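Local coordinates for protein actinorhodin polyketide putative beta-ketoacyl synthase 2 (Streptomyces coelicolor A3, PDB 1TQY) that probably acts as the chain length factor that partners a beta-ketoacyl synthase in building the actinorhodin polyketide chain during antibiotic biosynthesis, at residues H67-L72 with S153-M158; D174-A179 with A240-E245; R81-A86 with A146-Q151. One frame throughout, in Å; residues are numbered along the deposited sequence.

From the N terminus, the chain first enters 67-72, the loop before helix 78-93, then 81-86 on that helix. It returns at 146-151 to close contact 3, and a few residues later at 153-158 to close contact 1. Contact 3 is therefore nested inside the larger loop of contact 1, and both use helix 147-156; their centres are about 9 Å apart and they touch, Ile68 packing on Leu84. Contact 2 follows in series, 174-179 meeting 240-245, and pairs helix 171-185 with strand 238-246. It reaches contact 3 through Ile241, which packs on Ala86, so helix 78-93 lies between the strand and the surface loop.

Contact 1: residues H67-L72 with S153-M158; sequences HIPGRL and SIRHGM
The guanidinium of Arg155 meets the ring of Pro69 obliquely, with the two side chains coming from opposite directions. The touching is done by one nitrogen: Arg155 NH2 lies 3.7 Å from Pro69 CD and 3.8 Å from Pro69 CG. The carbonyl oxygen of His67 is near the same nitrogen, His67 O to Arg155 NH2 being 4.0 Å, too long for a hydrogen bond, so what holds here is van der Waals contact with perhaps some electrostatic attraction. A second flat group stands behind the arginine: Arg155 CB sits 4.0 Å above one face of the His156 ring, displaced toward its rim. The His67 ring meets Phe62, their planes about 30° apart.

Arg155 spans the distance because CG is anti to the backbone N (chi1 -157°) and the chain stays extended to NE. Pro69 is presented by a turn in which Leu72 N bonds back to Pro69 O at 2.8 Å. Arg71 also points its CB this way, and its NH2 stands 6.9 Å from Arg155 NE, so the two like charges are near without touching.

On the other side, near the C-terminal end of helix 147-156, Gly157 is the first residue to leave helical geometry, with positive phi. Met158 N bonds to Ser153 O at 3.0 Å, and Gly157 N makes a weak bond to Ile154 O. Ser153 OG adds a bond to Met158 O. A surface loop is thus touched by the arginine of a helix whose C-terminal end is a Schellman motif.

Contact 2: residues D174-A179 with A240-E245; sequences DALGHA and AILVLE
Leu244 points from the strand toward helix 174-179 and offers one methyl to two partners. Leu244 CD1 lies 4.1 Å from Ala179 CB and equally 4.1 Å from Leu176 O, so it rests against both a small side chain and the helix backbone one turn earlier. With CG anti to the carbonyl carbon and beside the backbone N (chi1 -40°), the isobutyl group is carried to that spot. Two residues back along the strand, Leu242 also has its CB directed at the helix. Here the meeting is looser: Leu176 CD1 is 4.5 Å from Leu242 CG. Leu176 starts off along the flank of the helix and bends its branch across to the strand, with chi1 at -101°, well away from a staggered position.

No hydrogen bond joins the segments; the side chains that meet are all apolar and buried, and Leu244 also touches a backbone carbonyl oxygen. Helix and strand run in much the same direction, 27° apart, with their axes 10.0 Å from each other at closest. Leu176, Ala179, Leu242 and Leu244 fill the layer between the two axes.

Around this layer, Leu176 and Leu242 both pack on Val350 of helix 345-359, and Leu244 on Val11 and Ile13 of the neighbouring strand 11-20. Leu242 bonds through its backbone to Ser192 on strand 189-196, against which Ala179 also rests. Ile241 and Val243 turn to helix 78-93, so strand 238-246 is covered by helices on both of its faces.

Contact 3: residues R81-A86 with A146-Q151; sequences RLALTA and AVNTGQ
Ala83 and Leu84 of helix 78-93 make the close part of this contact, each against one residue of helix 147-156. Ala83 CB comes up to the amide of Asn148, 4.0 Å from Asn148 CG, with Asn148 OD1 slightly farther off. With only a methyl at Ala83, the backbones come close here, consistent with the 6.7 Å between Ala83 CA and Asn148 CA. The next residue, Leu84, lays a methyl on the backbone one turn further along helix 147-156, at Gln151: Leu84 CD2 is 3.8 Å from Gln151 O and 4.0 Å from Gln151 CB. CG of Leu84 stands beside its backbone N (chi1 -71°), which carries the branch across although the CB itself does not aim at the other helix.

No hydrogen bond crosses between the segments, and the polar ends are held from elsewhere. Asn148 OD1 bonds to Thr80 OG1, just before this stretch of helix 78-93. Gln151 bends at chi2 (-73°), and its OE1 bonds to Gln75 NE2 in the loop before helix 78-93. These two bonds probably fix the amides beside the packed pairs. Within helix 78-93, the carbonyl of Arg81 is gripped twice, by Thr85 N at 3.0 Å from Arg81 O and by Thr85 OG1 at 2.7 Å, reaching it from opposite faces of the carbonyl plane.

The looser flank is that of the Arg81 side chain, whose CB points away from helix 147-156 and which, partly exposed, bonds through NE to Thr76 OG1 and through NH2 to Leu73 O. On helix 147-156, Thr149 and Gln151 pack on side chains of the other protein chain of the assembly. The arrangement is a buried helix-helix contact in the N-terminal half of a thiolase-like fold, with its second helix at the subunit interface.

Contact 1: residues H67-L72 with S153-M158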
ATOM      1  N   HIS B  67     -12.647  -6.403  23.302  1.00 30.47           N
ATOM      2  CA  HIS B  67     -11.241  -6.547  22.926  1.00 30.69           C
ATOM      3  C   HIS B  67     -10.528  -5.224  22.651  1.00 30.54           C
ATOM      4  O   HIS B  67      -9.315  -5.121  22.830  1.00 30.94           O
ATOM      5  CB  HIS B  67     -11.149  -7.439  21.694  1.00 30.03           C
ATOM      6  CG  HIS B  67     -11.626  -8.840  21.925  1.00 29.51           C
ATOM      7  ND1 HIS B  67     -10.773  -9.868  22.262  1.00 29.49           N
ATOM      8  CD2 HIS B  67     -12.863  -9.387  21.853  1.00 28.54           C
ATOM      9  CE1 HIS B  67     -11.460 -10.989  22.381  1.00 29.23           C
ATOM     10  NE2 HIS B  67     -12.730 -10.725  22.139  1.00 29.41           N
ATOM     11  N   ILE B  68     -11.293  -4.222  22.226  1.00 31.67           N
ATOM     12  CA  ILE B  68     -10.768  -2.905  21.887  1.00 31.49           C
ATOM     13  C   ILE B  68     -11.181  -1.828  22.912  1.00 33.27           C
ATOM     14  O   ILE B  68     -12.327  -1.797  23.382  1.00 33.78           O
ATOM     15  CB  ILE B  68     -11.288  -2.491  20.483  1.00 31.80           C
ATOM     16  CG1 ILE B  68     -10.792  -3.483  19.420  1.00 32.11           C
ATOM     17  CG2 ILE B  68     -10.891  -1.063  20.170  1.00 31.41           C
ATOM     18  CD1 ILE B  68      -9.274  -3.610  19.331  1.00 32.25           C
ATOM     19  N   PRO B  69     -10.245  -0.926  23.265  1.00 33.20           N
ATOM     20  CA  PRO B  69     -10.475   0.167  24.221  1.00 33.09           C
ATOM     21  C   PRO B  69     -11.614   1.079  23.754  1.00 32.91           C
ATOM     22  O   PRO B  69     -11.658   1.470  22.588  1.00 33.70           O
ATOM     23  CB  PRO B  69      -9.135   0.901  24.235  1.00 33.85           C
ATOM     24  CG  PRO B  69      -8.150  -0.186  23.956  1.00 34.87           C
ATOM     25  CD  PRO B  69      -8.829  -0.984  22.863  1.00 33.29           C
ATOM     26  N   GLY B  70     -12.521   1.430  24.661  1.00 32.67           N
ATOM     27  CA  GLY B  70     -13.641   2.278  24.290  1.00 31.43           C
ATOM     28  C   GLY B  70     -13.271   3.510  23.479  1.00 31.48           C
ATOM     29  O   GLY B  70     -14.083   4.045  22.729  1.00 30.64           O
ATOM     30  N   ARG B  71     -12.037   3.968  23.628  1.00 32.26           N
ATOM     31  CA  ARG B  71     -11.581   5.145  22.910  1.00 33.22           C
ATOM     32  C   ARG B  71     -11.449   4.909  21.402  1.00 32.60           C
ATOM     33  O   ARG B  71     -11.764   5.785  20.594  1.00 31.07           O
ATOM     34  CB  ARG B  71     -10.235   5.572  23.475  1.00 36.27           C
ATOM     35  CG  ARG B  71      -9.737   6.902  22.986  1.00 41.83           C
ATOM     36  CD  ARG B  71      -8.448   7.208  23.698  1.00 44.29           C
ATOM     37  NE  ARG B  71      -7.447   6.177  23.424  1.00 48.42           N
ATOM     38  CZ  ARG B  71      -6.893   5.982  22.231  1.00 49.52           C
ATOM     39  NH1 ARG B  71      -7.247   6.752  21.207  1.00 49.87           N
ATOM     40  NH2 ARG B  71      -5.983   5.028  22.064  1.00 49.76           N
ATOM     41  N   LEU B  72     -10.986   3.718  21.036  1.00 30.95           N
ATOM     42  CA  LEU B  72     -10.781   3.365  19.634  1.00 29.60           C
ATOM     43  C   LEU B  72     -12.023   2.858  18.886  1.00 29.51           C
ATOM     44  O   LEU B  72     -12.036   2.846  17.660  1.00 29.55           O
ATOM     45  CB  LEU B  72      -9.652   2.333  19.525  1.00 28.38           C
ATOM     46  CG  LEU B  72      -8.249   2.810  19.914  1.00 29.21           C
ATOM     47  CD1 LEU B  72      -7.275   1.646  19.887  1.00 30.25           C
ATOM     48  CD2 LEU B  72      -7.790   3.894  18.938  1.00 28.30           C
ATOM     49  N   SER B 153       0.812   0.793  15.014  1.00 22.98           N
ATOM     50  CA  SER B 153       1.996   1.586  15.371  1.00 24.78           C
ATOM     51  C   SER B 153       1.774   2.423  16.636  1.00 25.55           C
ATOM     52  O   SER B 153       2.558   2.367  17.585  1.00 26.10           O
ATOM     53  CB  SER B 153       2.359   2.511  14.202  1.00 24.28           C
ATOM     54  OG  SER B 153       3.153   3.606  14.630  1.00 26.83           O
ATOM     55  N   ILE B 154       0.702   3.206  16.623  1.00 26.65           N
ATOM     56  CA  ILE B 154       0.344   4.075  17.738  1.00 27.84           C
ATOM     57  C   ILE B 154       0.031   3.313  19.019  1.00 27.85           C
ATOM     58  O   ILE B 154       0.451   3.710  20.108  1.00 27.51           O
ATOM     59  CB  ILE B 154      -0.887   4.929  17.376  1.00 26.98           C
ATOM     60  CG1 ILE B 154      -0.537   5.862  16.222  1.00 26.77           C
ATOM     61  CG2 ILE B 154      -1.358   5.732  18.587  1.00 28.85           C
ATOM     62  CD1 ILE B 154      -1.705   6.641  15.718  1.00 23.82           C
ATOM     63  N   ARG B 155      -0.705   2.218  18.895  1.00 27.14           N
ATOM     64  CA  ARG B 155      -1.073   1.464  20.072  1.00 28.68           C
ATOM     65  C   ARG B 155       0.098   0.794  20.774  1.00 29.35           C
ATOM     66  O   ARG B 155       0.046   0.568  21.980  1.00 29.25           O
ATOM     67  CB  ARG B 155      -2.118   0.401  19.738  1.00 30.00           C
ATOM     68  CG  ARG B 155      -2.915   0.004  20.961  1.00 33.74           C
ATOM     69  CD  ARG B 155      -3.554  -1.341  20.790  1.00 37.42           C
ATOM     70  NE  ARG B 155      -4.429  -1.685  21.902  1.00 38.95           N
ATOM     71  CZ  ARG B 155      -5.053  -2.852  22.002  1.00 42.29           C
ATOM     72  NH1 ARG B 155      -4.888  -3.772  21.061  1.00 40.52           N
ATOM     73  NH2 ARG B 155      -5.846  -3.099  23.037  1.00 43.07           N
ATOM     74  N   HIS B 156       1.156   0.470  20.043  1.00 29.74           N
ATOM     75  CA  HIS B 156       2.276  -0.197  20.688  1.00 28.97           C
ATOM     76  C   HIS B 156       3.536   0.650  20.761  1.00 28.48           C
ATOM     77  O   HIS B 156       4.571   0.198  21.247  1.00 29.05           O
ATOM     78  CB  HIS B 156       2.530  -1.531  19.986  1.00 28.45           C
ATOM     79  CG  HIS B 156       1.331  -2.425  19.985  1.00 27.80           C
ATOM     80  ND1 HIS B 156       0.894  -3.085  21.114  1.00 27.68           N
ATOM     81  CD2 HIS B 156       0.418  -2.690  19.020  1.00 27.95           C
ATOM     82  CE1 HIS B 156      -0.237  -3.714  20.847  1.00 26.69           C
ATOM     83  NE2 HIS B 156      -0.548  -3.491  19.583  1.00 27.09           N
ATOM     84  N   GLY B 157       3.432   1.893  20.303  1.00 28.62           N
ATOM     85  CA  GLY B 157       4.572   2.789  20.337  1.00 28.12           C
ATOM     86  C   GLY B 157       5.717   2.320  19.466  1.00 29.28           C
ATOM     87  O   GLY B 157       6.890   2.411  19.845  1.00 28.24           O
ATOM     88  N   MET B 158       5.378   1.812  18.285  1.00 27.95           N
ATOM     89  CA  MET B 158       6.389   1.335  17.345  1.00 27.06           C
ATOM     90  C   MET B 158       6.703   2.471  16.381  1.00 26.10           C
ATOM     91  O   MET B 158       5.808   2.966  15.711  1.00 25.14           O
ATOM     92  CB  MET B 158       5.865   0.099  16.611  1.00 27.90           C
ATOM     93  CG  MET B 158       5.606  -1.044  17.564  1.00 28.36           C
ATOM     94  SD  MET B 158       5.141  -2.591  16.783  1.00 30.62           S
ATOM     95  CE  MET B 158       4.855  -3.606  18.271  1.00 30.73           C
TER

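Contact 2: residues D174-A179 with A240-E245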
ATOM      1  N   ASP B 174       3.121 -10.454   0.343  1.00 22.98           N
ATOM      2  CA  ASP B 174       4.054  -9.396  -0.010  1.00 22.92           C
ATOM      3  C   ASP B 174       4.437  -8.580   1.223  1.00 22.82           C
ATOM      4  O   ASP B 174       5.590  -8.175   1.361  1.00 19.64           O
ATOM      5  CB  ASP B 174       3.442  -8.482  -1.072  1.00 23.75           C
ATOM      6  CG  ASP B 174       3.383  -9.136  -2.447  1.00 27.86           C
ATOM      7  OD1 ASP B 174       2.687  -8.591  -3.338  1.00 30.08           O
ATOM      8  OD2 ASP B 174       4.037 -10.185  -2.647  1.00 27.20           O
ATOM      9  N   ALA B 175       3.470  -8.344   2.111  1.00 22.93           N
ATOM     10  CA  ALA B 175       3.717  -7.571   3.329  1.00 23.34           C
ATOM     11  C   ALA B 175       4.769  -8.287   4.177  1.00 21.33           C
ATOM     12  O   ALA B 175       5.711  -7.668   4.674  1.00 21.76           O
ATOM     13  CB  ALA B 175       2.411  -7.402   4.123  1.00 22.30           C
ATOM     14  N   LEU B 176       4.582  -9.593   4.333  1.00 23.03           N
ATOM     15  CA  LEU B 176       5.483 -10.442   5.102  1.00 24.01           C
ATOM     16  C   LEU B 176       6.882 -10.419   4.500  1.00 24.42           C
ATOM     17  O   LEU B 176       7.885 -10.378   5.215  1.00 22.00           O
ATOM     18  CB  LEU B 176       4.947 -11.871   5.130  1.00 24.48           C
ATOM     19  CG  LEU B 176       4.210 -12.336   6.386  1.00 26.82           C
ATOM     20  CD1 LEU B 176       3.544 -11.170   7.094  1.00 29.80           C
ATOM     21  CD2 LEU B 176       3.187 -13.397   5.993  1.00 27.31           C
ATOM     22  N   GLY B 177       6.943 -10.448   3.175  1.00 24.37           N
ATOM     23  CA  GLY B 177       8.231 -10.405   2.513  1.00 24.25           C
ATOM     24  C   GLY B 177       8.842  -9.026   2.708  1.00 25.20           C
ATOM     25  O   GLY B 177      10.063  -8.875   2.828  1.00 24.99           O
ATOM     26  N   HIS B 178       7.985  -8.009   2.741  1.00 25.10           N
ATOM     27  CA  HIS B 178       8.441  -6.626   2.916  1.00 25.81           C
ATOM     28  C   HIS B 178       9.035  -6.459   4.319  1.00 26.07           C
ATOM     29  O   HIS B 178      10.010  -5.726   4.524  1.00 25.88           O
ATOM     30  CB  HIS B 178       7.266  -5.657   2.710  1.00 24.84           C
ATOM     31  CG  HIS B 178       7.659  -4.210   2.697  1.00 26.75           C
ATOM     32  ND1 HIS B 178       7.470  -3.396   1.598  1.00 27.61           N
ATOM     33  CD2 HIS B 178       8.189  -3.415   3.661  1.00 27.55           C
ATOM     34  CE1 HIS B 178       7.863  -2.166   1.886  1.00 26.35           C
ATOM     35  NE2 HIS B 178       8.303  -2.150   3.132  1.00 25.22           N
ATOM     36  N   ALA B 179       8.436  -7.150   5.283  1.00 25.85           N
ATOM     37  CA  ALA B 179       8.920  -7.098   6.651  1.00 25.42           C
ATOM     38  C   ALA B 179      10.295  -7.740   6.704  1.00 25.39           C
ATOM     39  O   ALA B 179      11.223  -7.210   7.322  1.00 24.57           O
ATOM     40  CB  ALA B 179       7.972  -7.836   7.578  1.00 21.96           C
ATOM     41  N   ALA B 240      -4.560 -12.557   9.907  1.00 24.31           N
ATOM     42  CA  ALA B 240      -3.583 -12.822  10.942  1.00 23.58           C
ATOM     43  C   ALA B 240      -2.510 -11.762  10.982  1.00 23.32           C
ATOM     44  O   ALA B 240      -2.261 -11.063  10.005  1.00 24.31           O
ATOM     45  CB  ALA B 240      -2.949 -14.179  10.712  1.00 24.29           C
ATOM     46  N   ILE B 241      -1.886 -11.636  12.137  1.00 22.10           N
ATOM     47  CA  ILE B 241      -0.803 -10.692  12.300  1.00 21.93           C
ATOM     48  C   ILE B 241       0.269 -11.533  12.961  1.00 23.92           C
ATOM     49  O   ILE B 241      -0.030 -12.367  13.815  1.00 24.44           O
ATOM     50  CB  ILE B 241      -1.210  -9.531  13.223  1.00 21.72           C
ATOM     51  CG1 ILE B 241      -2.287  -8.667  12.540  1.00 21.78           C
ATOM     52  CG2 ILE B 241       0.008  -8.696  13.577  1.00 20.59           C
ATOM     53  CD1 ILE B 241      -1.820  -7.914  11.288  1.00 19.99           C
ATOM     54  N   LEU B 242       1.511 -11.366  12.542  1.00 24.38           N
ATOM     55  CA  LEU B 242       2.579 -12.125  13.164  1.00 25.46           C
ATOM     56  C   LEU B 242       3.763 -11.245  13.478  1.00 24.61           C
ATOM     57  O   LEU B 242       3.936 -10.181  12.889  1.00 23.67           O
ATOM     58  CB  LEU B 242       3.017 -13.316  12.301  1.00 27.30           C
ATOM     59  CG  LEU B 242       2.653 -13.492  10.827  1.00 28.15           C
ATOM     60  CD1 LEU B 242       3.313 -14.788  10.347  1.00 25.65           C
ATOM     61  CD2 LEU B 242       1.127 -13.575  10.635  1.00 27.54           C
ATOM     62  N   VAL B 243       4.565 -11.696  14.431  1.00 24.67           N
ATOM     63  CA  VAL B 243       5.739 -10.958  14.860  1.00 25.12           C
ATOM     64  C   VAL B 243       6.974 -11.617  14.266  1.00 24.96           C
ATOM     65  O   VAL B 243       7.250 -12.784  14.520  1.00 25.28           O
ATOM     66  CB  VAL B 243       5.831 -10.945  16.408  1.00 25.77           C
ATOM     67  CG1 VAL B 243       7.111 -10.265  16.858  1.00 23.45           C
ATOM     68  CG2 VAL B 243       4.618 -10.225  16.980  1.00 26.83           C
ATOM     69  N   LEU B 244       7.694 -10.875  13.440  1.00 26.23           N
ATOM     70  CA  LEU B 244       8.899 -11.405  12.845  1.00 27.44           C
ATOM     71  C   LEU B 244      10.043 -10.630  13.455  1.00 28.55           C
ATOM     72  O   LEU B 244       9.899  -9.445  13.772  1.00 25.40           O
ATOM     73  CB  LEU B 244       8.910 -11.203  11.330  1.00 27.52           C
ATOM     74  CG  LEU B 244       7.645 -11.403  10.510  1.00 30.52           C
ATOM     75  CD1 LEU B 244       8.055 -11.637   9.072  1.00 29.25           C
ATOM     76  CD2 LEU B 244       6.820 -12.563  11.030  1.00 31.25           C
ATOM     77  N   GLU B 245      11.178 -11.297  13.630  1.00 29.75           N
ATOM     78  CA  GLU B 245      12.332 -10.622  14.171  1.00 32.24           C
ATOM     79  C   GLU B 245      13.636 -11.326  13.887  1.00 32.28           C
ATOM     80  O   GLU B 245      13.668 -12.511  13.552  1.00 31.54           O
ATOM     81  CB  GLU B 245      12.154 -10.371  15.671  1.00 36.31           C
ATOM     82  CG  GLU B 245      11.844 -11.581  16.517  1.00 40.24           C
ATOM     83  CD  GLU B 245      11.369 -11.194  17.926  1.00 43.06           C
ATOM     84  OE1 GLU B 245      12.006 -10.317  18.563  1.00 44.79           O
ATOM     85  OE2 GLU B 245      10.372 -11.777  18.405  1.00 41.49           O
TER

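Contact 3: residues R81-A86 with A146-Q151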
ATOM      1  N   ARG B  81     -10.384  -3.288  13.960  1.00 23.41           N
ATOM      2  CA  ARG B  81     -10.540  -3.826  15.308  1.00 24.05           C
ATOM      3  C   ARG B  81     -10.009  -5.247  15.371  1.00 24.70           C
ATOM      4  O   ARG B  81      -9.393  -5.663  16.359  1.00 23.76           O
ATOM      5  CB  ARG B  81     -12.007  -3.791  15.723  1.00 24.66           C
ATOM      6  CG  ARG B  81     -12.562  -2.389  15.743  1.00 23.95           C
ATOM      7  CD  ARG B  81     -14.038  -2.441  15.982  1.00 23.13           C
ATOM      8  NE  ARG B  81     -14.664  -1.125  16.074  1.00 23.44           N
ATOM      9  CZ  ARG B  81     -15.962  -0.959  16.294  1.00 23.96           C
ATOM     10  NH1 ARG B  81     -16.745  -2.028  16.439  1.00 25.06           N
ATOM     11  NH2 ARG B  81     -16.476   0.257  16.372  1.00 22.17           N
ATOM     12  N   LEU B  82     -10.252  -5.995  14.301  1.00 24.27           N
ATOM     13  CA  LEU B  82      -9.773  -7.364  14.217  1.00 24.29           C
ATOM     14  C   LEU B  82      -8.243  -7.369  14.135  1.00 23.16           C
ATOM     15  O   LEU B  82      -7.586  -8.170  14.797  1.00 25.37           O
ATOM     16  CB  LEU B  82     -10.387  -8.050  12.992  1.00 24.14           C
ATOM     17  CG  LEU B  82     -11.883  -8.329  13.151  1.00 24.28           C
ATOM     18  CD1 LEU B  82     -12.544  -8.511  11.796  1.00 25.66           C
ATOM     19  CD2 LEU B  82     -12.070  -9.543  14.017  1.00 22.53           C
ATOM     20  N   ALA B  83      -7.687  -6.456  13.343  1.00 22.44           N
ATOM     21  CA  ALA B  83      -6.242  -6.343  13.177  1.00 21.34           C
ATOM     22  C   ALA B  83      -5.552  -5.957  14.484  1.00 22.33           C
ATOM     23  O   ALA B  83      -4.477  -6.462  14.789  1.00 22.91           O
ATOM     24  CB  ALA B  83      -5.923  -5.306  12.097  1.00 19.88           C
ATOM     25  N   LEU B  84      -6.159  -5.049  15.242  1.00 21.47           N
ATOM     26  CA  LEU B  84      -5.579  -4.623  16.513  1.00 23.46           C
ATOM     27  C   LEU B  84      -5.636  -5.785  17.505  1.00 23.99           C
ATOM     28  O   LEU B  84      -4.710  -5.985  18.280  1.00 26.24           O
ATOM     29  CB  LEU B  84      -6.343  -3.415  17.083  1.00 22.76           C
ATOM     30  CG  LEU B  84      -6.189  -2.048  16.390  1.00 23.53           C
ATOM     31  CD1 LEU B  84      -7.252  -1.081  16.895  1.00 25.16           C
ATOM     32  CD2 LEU B  84      -4.793  -1.494  16.663  1.00 20.40           C
ATOM     33  N   THR B  85      -6.717  -6.557  17.467  1.00 23.76           N
ATOM     34  CA  THR B  85      -6.862  -7.679  18.378  1.00 23.80           C
ATOM     35  C   THR B  85      -5.824  -8.722  18.034  1.00 24.46           C
ATOM     36  O   THR B  85      -5.153  -9.280  18.911  1.00 25.70           O
ATOM     37  CB  THR B  85      -8.248  -8.305  18.255  1.00 24.03           C
ATOM     38  OG1 THR B  85      -9.238  -7.305  18.510  1.00 23.94           O
ATOM     39  CG2 THR B  85      -8.408  -9.451  19.233  1.00 21.24           C
ATOM     40  N   ALA B  86      -5.698  -8.974  16.736  1.00 25.44           N
ATOM     41  CA  ALA B  86      -4.733  -9.929  16.214  1.00 25.27           C
ATOM     42  C   ALA B  86      -3.330  -9.477  16.603  1.00 23.75           C
ATOM     43  O   ALA B  86      -2.552 -10.258  17.150  1.00 24.63           O
ATOM     44  CB  ALA B  86      -4.858 -10.007  14.696  1.00 25.18           C
ATOM     45  N   ALA B 146      -3.724   2.610   4.678  1.00 21.02           N
ATOM     46  CA  ALA B 146      -2.683   2.567   5.697  1.00 20.76           C
ATOM     47  C   ALA B 146      -3.223   2.431   7.122  1.00 20.74           C
ATOM     48  O   ALA B 146      -2.458   2.140   8.037  1.00 21.51           O
ATOM     49  CB  ALA B 146      -1.829   3.822   5.610  1.00 19.75           C
ATOM     50  N   VAL B 147      -4.528   2.609   7.308  1.00 20.40           N
ATOM     51  CA  VAL B 147      -5.116   2.587   8.648  1.00 21.05           C
ATOM     52  C   VAL B 147      -4.592   1.560   9.647  1.00 21.86           C
ATOM     53  O   VAL B 147      -4.183   1.931  10.748  1.00 23.61           O
ATOM     54  CB  VAL B 147      -6.691   2.512   8.604  1.00 19.81           C
ATOM     55  CG1 VAL B 147      -7.171   1.187   7.988  1.00 18.41           C
ATOM     56  CG2 VAL B 147      -7.246   2.681  10.012  1.00 17.78           C
ATOM     57  N   ASN B 148      -4.560   0.284   9.280  1.00 22.67           N
ATOM     58  CA  ASN B 148      -4.093  -0.719  10.228  1.00 23.02           C
ATOM     59  C   ASN B 148      -2.623  -0.637  10.617  1.00 23.29           C
ATOM     60  O   ASN B 148      -2.234  -1.077  11.703  1.00 22.24           O
ATOM     61  CB  ASN B 148      -4.448  -2.109   9.726  1.00 23.59           C
ATOM     62  CG  ASN B 148      -5.920  -2.236   9.459  1.00 24.69           C
ATOM     63  OD1 ASN B 148      -6.736  -1.671  10.198  1.00 23.45           O
ATOM     64  ND2 ASN B 148      -6.282  -2.957   8.406  1.00 23.83           N
ATOM     65  N   THR B 149      -1.794  -0.072   9.752  1.00 23.82           N
ATOM     66  CA  THR B 149      -0.388   0.055  10.110  1.00 23.27           C
ATOM     67  C   THR B 149      -0.268   1.188  11.136  1.00 24.66           C
ATOM     68  O   THR B 149       0.343   1.022  12.193  1.00 24.94           O
ATOM     69  CB  THR B 149       0.490   0.351   8.876  1.00 22.63           C
ATOM     70  OG1 THR B 149       0.592  -0.834   8.073  1.00 18.25           O
ATOM     71  CG2 THR B 149       1.883   0.773   9.296  1.00 21.49           C
ATOM     72  N   GLY B 150      -0.887   2.321  10.827  1.00 23.35           N
ATOM     73  CA  GLY B 150      -0.853   3.454  11.730  1.00 25.03           C
ATOM     74  C   GLY B 150      -1.466   3.197  13.099  1.00 25.44           C
ATOM     75  O   GLY B 150      -0.952   3.686  14.105  1.00 26.43           O
ATOM     76  N   GLN B 151      -2.564   2.446  13.153  1.00 25.00           N
ATOM     77  CA  GLN B 151      -3.212   2.159  14.431  1.00 24.52           C
ATOM     78  C   GLN B 151      -2.395   1.170  15.247  1.00 25.40           C
ATOM     79  O   GLN B 151      -2.285   1.301  16.466  1.00 26.35           O
ATOM     80  CB  GLN B 151      -4.633   1.611  14.224  1.00 23.84           C
ATOM     81  CG  GLN B 151      -5.654   2.624  13.699  1.00 24.60           C
ATOM     82  CD  GLN B 151      -6.080   3.667  14.737  1.00 26.69           C
ATOM     83  OE1 GLN B 151      -7.042   4.409  14.522  1.00 25.63           O
ATOM     84  NE2 GLN B 151      -5.368   3.726  15.858  1.00 22.85           N
TER